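Local coordinates for SUMO1 linked HERC2 ZZ domain (Small ubiquitin-related modifier 1,E3 ubiquitin-protein ligase HERC2) (Homo sapiens, PDB 6WW3), which is an engineered fusion of the SUMO1 tail to the zinc-binding ZZ domain of the E3 ubiquitin ligase HERC2, which binds histone H3 and SUMO1, at residues A[16-19]-A[20-23]; A[36-39]-A[40-44]. All blocks are in the same frame, centred on the assembly; numbering follows the deposited sequence.

Contact 1. Residues A[16-19]-A[20-23]. With ZN (zinc ion), chain C.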
loop_
_atom_site.group_PDB
_atom_site.type_symbol
_atom_site.label_atom_id
_atom_site.label_comp_id
_atom_site.label_asym_id
_atom_site.label_seq_id
_atom_site.Cartn_x
_atom_site.Cartn_y
_atom_site.Cartn_z
ATOM N N CYS A 16 -9.285 1.939 -0.326
ATOM C CA CYS A 16 -10.362 1.205 -0.974
ATOM C C CYS A 16 -10.764 -0.058 -0.229
ATOM O O CYS A 16 -11.609 -0.804 -0.734
ATOM C CB CYS A 16 -9.969 0.837 -2.417
ATOM S SG CYS A 16 -8.676 -0.418 -2.551
ATOM N N GLN A 17 -10.168 -0.321 0.936
ATOM C CA GLN A 17 -10.453 -1.484 1.774
ATOM C C GLN A 17 -10.096 -2.809 1.106
ATOM O O GLN A 17 -10.544 -3.861 1.569
ATOM C CB GLN A 17 -11.924 -1.523 2.216
ATOM C CG GLN A 17 -12.428 -0.225 2.816
ATOM C CD GLN A 17 -11.479 0.363 3.838
ATOM O OE1 GLN A 17 -11.127 1.537 3.762
ATOM N NE2 GLN A 17 -11.056 -0.450 4.799
ATOM N N MET A 18 -9.274 -2.790 0.052
ATOM C CA MET A 18 -8.729 -4.032 -0.513
ATOM C C MET A 18 -8.035 -4.839 0.582
ATOM O O MET A 18 -7.286 -4.281 1.386
ATOM C CB MET A 18 -7.732 -3.710 -1.634
ATOM C CG MET A 18 -6.968 -4.909 -2.204
ATOM S SD MET A 18 -5.573 -4.448 -3.259
ATOM C CE MET A 18 -6.406 -3.640 -4.619
ATOM N N PHE A 19 -8.328 -6.140 0.648
ATOM C CA PHE A 19 -7.729 -7.008 1.669
ATOM C C PHE A 19 -7.660 -8.473 1.247
ATOM O O PHE A 19 -8.684 -9.081 0.950
ATOM C CB PHE A 19 -8.506 -6.924 2.981
ATOM C CG PHE A 19 -7.949 -7.798 4.067
ATOM C CD1 PHE A 19 -6.890 -7.361 4.846
ATOM C CD2 PHE A 19 -8.445 -9.068 4.274
ATOM C CE1 PHE A 19 -6.369 -8.171 5.841
ATOM C CE2 PHE A 19 -7.909 -9.885 5.255
ATOM C CZ PHE A 19 -6.874 -9.432 6.039
ATOM N N PRO A 20 -6.451 -9.049 1.233
ATOM C CA PRO A 20 -5.174 -8.375 1.487
ATOM C C PRO A 20 -4.785 -7.544 0.281
ATOM O O PRO A 20 -5.349 -7.791 -0.798
ATOM C CB PRO A 20 -4.190 -9.535 1.667
ATOM C CG PRO A 20 -4.757 -10.605 0.758
ATOM C CD PRO A 20 -6.263 -10.475 0.913
ATOM N N ILE A 21 -3.891 -6.560 0.443
ATOM C CA ILE A 21 -3.383 -5.846 -0.721
ATOM C C ILE A 21 -2.703 -6.846 -1.649
ATOM O O ILE A 21 -1.876 -7.660 -1.213
ATOM C CB ILE A 21 -2.412 -4.730 -0.299
ATOM C CG1 ILE A 21 -3.132 -3.666 0.542
ATOM C CG2 ILE A 21 -1.753 -4.078 -1.541
ATOM C CD1 ILE A 21 -2.316 -2.430 0.787
ATOM N N ASN A 22 -3.051 -6.795 -2.935
ATOM C CA ASN A 22 -2.271 -7.493 -3.942
ATOM C C ASN A 22 -1.506 -6.469 -4.782
ATOM O O ASN A 22 -1.921 -5.318 -4.904
ATOM C CB ASN A 22 -3.147 -8.407 -4.820
ATOM C CG ASN A 22 -4.125 -7.642 -5.691
ATOM O OD1 ASN A 22 -5.179 -7.219 -5.232
ATOM N ND2 ASN A 22 -3.765 -7.441 -6.950
ATOM N N GLY A 23 -0.360 -6.885 -5.314
ATOM C CA GLY A 23 0.554 -5.974 -5.971
ATOM C C GLY A 23 1.506 -5.311 -4.990
ATOM O O GLY A 23 1.753 -5.807 -3.886
HETATM ZN ZN ZN C . -6.713 0.786 -2.619
#
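One face of the F19 ring is taken by CA of P20, and the pyrrolidine ring also meets an ortho carbon, F19 CD2 lying 4.2 Å from P20 CD. The peptide bond joining the two residues is cis, which folds the chain back on itself and sets the proline CA over the aromatic ring. Across this turn the side chains of M18 and N22 cross at about a right angle. The thioether SD of M18 sits 3.4 Å from N22 OD1 and takes a weak hydrogen bond from the backbone N22 N (3.5 Å, N-H...S angle 160°). With CG opposite the backbone nitrogen (chi1 173°), the methionine chain extends along I21, where SD is 4.2 Å from the branch methyl CG2. The amide nitrogen ND2 of N22 is bonded elsewhere, to the E4 backbone carbonyl. C16 SG binds zinc at 2.3 Å, in the Cys4 site with C13, C37 and C40, and weakly accepts the M18 N-H. Shortening M18 to an alanine removes the thioether and would probably leave the N22 N-H without its weak acceptor. Two sulfurs thus take backbone N-H groups within this HERC2 ZZ-finger turn; the thiolate's bond may temper its charge, whereas the thioether offers only a soft acceptor.

Contact 2. Residues A[36-39]-A[40-44]. With ZN (zinc ion), chain C.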
loop_
_atom_site.group_PDB
_atom_site.type_symbol
_atom_site.label_atom_id
_atom_site.label_comp_id
_atom_site.label_asym_id
_atom_site.label_seq_id
_atom_site.Cartn_x
_atom_site.Cartn_y
_atom_site.Cartn_z
ATOM N N PHE A 36 -1.633 2.056 1.254
ATOM C CA PHE A 36 -2.336 2.192 -0.018
ATOM C C PHE A 36 -1.994 1.017 -0.922
ATOM O O PHE A 36 -0.836 0.608 -0.988
ATOM C CB PHE A 36 -1.905 3.462 -0.762
ATOM C CG PHE A 36 -2.699 4.686 -0.430
ATOM C CD1 PHE A 36 -4.034 4.603 -0.077
ATOM C CD2 PHE A 36 -2.109 5.938 -0.511
ATOM C CE1 PHE A 36 -4.762 5.745 0.193
ATOM C CE2 PHE A 36 -2.840 7.084 -0.236
ATOM C CZ PHE A 36 -4.165 6.984 0.115
ATOM N N CYS A 37 -2.972 0.514 -1.668
ATOM C CA CYS A 37 -2.608 -0.257 -2.844
ATOM C C CYS A 37 -2.083 0.701 -3.917
ATOM O O CYS A 37 -2.104 1.925 -3.752
ATOM C CB CYS A 37 -3.789 -1.082 -3.352
ATOM S SG CYS A 37 -5.070 -0.107 -4.175
ATOM N N GLU A 38 -1.575 0.149 -5.019
ATOM C CA GLU A 38 -0.899 1.016 -5.984
ATOM C C GLU A 38 -1.876 1.965 -6.669
ATOM O O GLU A 38 -1.566 3.149 -6.846
ATOM C CB GLU A 38 -0.127 0.199 -7.022
ATOM C CG GLU A 38 0.607 1.080 -8.037
ATOM C CD GLU A 38 1.648 0.329 -8.856
ATOM O OE1 GLU A 38 1.988 -0.821 -8.507
ATOM O OE2 GLU A 38 2.101 0.885 -9.872
ATOM N N THR A 39 -3.056 1.474 -7.062
ATOM C CA THR A 39 -4.041 2.361 -7.672
ATOM C C THR A 39 -4.402 3.500 -6.726
ATOM O O THR A 39 -4.399 4.668 -7.118
ATOM C CB THR A 39 -5.306 1.600 -8.063
ATOM O OG1 THR A 39 -4.984 0.571 -9.004
ATOM C CG2 THR A 39 -6.299 2.569 -8.696
ATOM N N CYS A 40 -4.693 3.174 -5.461
ATOM C CA CYS A 40 -5.004 4.216 -4.487
ATOM C C CYS A 40 -3.824 5.152 -4.286
ATOM O O CYS A 40 -4.006 6.370 -4.152
ATOM C CB CYS A 40 -5.406 3.591 -3.153
ATOM S SG CYS A 40 -7.061 2.936 -3.160
ATOM N N PHE A 41 -2.604 4.602 -4.252
ATOM C CA PHE A 41 -1.431 5.451 -4.088
ATOM C C PHE A 41 -1.338 6.487 -5.194
ATOM O O PHE A 41 -0.874 7.603 -4.950
ATOM C CB PHE A 41 -0.150 4.620 -4.051
ATOM C CG PHE A 41 1.102 5.458 -4.073
ATOM C CD1 PHE A 41 1.414 6.297 -3.003
ATOM C CD2 PHE A 41 1.961 5.416 -5.155
ATOM C CE1 PHE A 41 2.558 7.080 -3.015
ATOM C CE2 PHE A 41 3.124 6.194 -5.180
ATOM C CZ PHE A 41 3.419 7.031 -4.113
ATOM N N LYS A 42 -1.751 6.129 -6.415
ATOM C CA LYS A 42 -1.670 7.019 -7.564
ATOM C C LYS A 42 -2.850 7.980 -7.676
ATOM O O LYS A 42 -2.770 8.918 -8.472
ATOM C CB LYS A 42 -1.602 6.211 -8.870
ATOM C CG LYS A 42 -0.380 5.331 -9.092
ATOM C CD LYS A 42 0.886 6.101 -9.249
ATOM C CE LYS A 42 1.993 5.155 -9.686
ATOM N NZ LYS A 42 3.345 5.783 -9.600
ATOM N N THR A 43 -3.953 7.765 -6.945
ATOM C CA THR A 43 -5.174 8.527 -7.226
ATOM C C THR A 43 -5.804 9.185 -6.006
ATOM O O THR A 43 -6.559 10.152 -6.146
ATOM C CB THR A 43 -6.223 7.634 -7.903
ATOM O OG1 THR A 43 -6.603 6.565 -7.023
ATOM C CG2 THR A 43 -5.675 7.045 -9.186
ATOM N N LYS A 44 -5.579 8.641 -4.820
ATOM C CA LYS A 44 -6.208 9.192 -3.630
ATOM C C LYS A 44 -5.402 10.354 -3.082
ATOM O O LYS A 44 -4.172 10.377 -3.158
ATOM C CB LYS A 44 -6.380 8.135 -2.538
ATOM C CG LYS A 44 -7.748 7.463 -2.474
ATOM C CD LYS A 44 -8.111 6.697 -3.691
ATOM C CE LYS A 44 -9.259 5.765 -3.378
ATOM N NZ LYS A 44 -9.707 5.080 -4.618
HETATM ZN ZN ZN C . -6.713 0.786 -2.619
#
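F36 lays its ring beneath the first turn of helix 38-43, one face covered by the C40 carbonyl, whose O stands 4.0 Å above the plane over the ring centre. Its CD1 reaches C40 CB at 3.5 Å, and CZ meets K44 CB at 3.6 Å. A chi1 of -89°, with CG beside the backbone nitrogen, swings the ring under the helix, while F36 CD2 lies at the edge of the F41 ring, near its plane. Other aromatics extend this cluster: F34 and F52 meet F36, and F26 stacks on F41. C37 occupies the N-cap, and its SG does double duty, binding zinc at 2.4 Å and accepting C40 N-H in a nearly straight bond (3.5 Å, 169°). C40 SG joins the same ion at 2.2 Å. On the outer side, T43 OG1 donates to T39 O at 2.9 Å from above the carbonyl plane, 42° out of it. The capping bond to a zinc-bound sulfur is likely to ease the thiolate's charge. With C13 and C16 completing the Cys4 site, this is that site's second CxxC pair in the cross-braced HERC2 ZZ zinc finger, set at the start of a short helix, one cysteine capping it and the other in its first turn.

Overall arrangement
From the N terminus the chain runs through strand 7-8 and C13 into contact 1, where residues 16-23 turn into strand 21-22, which pairs antiparallel with strand 7-8. After strand 25-28 and the second zinc site's C28 and C31, it returns along strand 35-36 to contact 2 and helix 38-43. Contact 1 is complete before the chain reaches contact 2, so the two follow one another and neither nest nor cross. Their centres are 10 Å apart, yet they touch: C16 CB is 3.7 Å from C40 SG, and I21 CD1 is 3.8 Å from F36 O. One shared zinc ties the two-stranded sheet's loop to the helix beside the three-stranded sheet, all within the HERC2 ZZ finger.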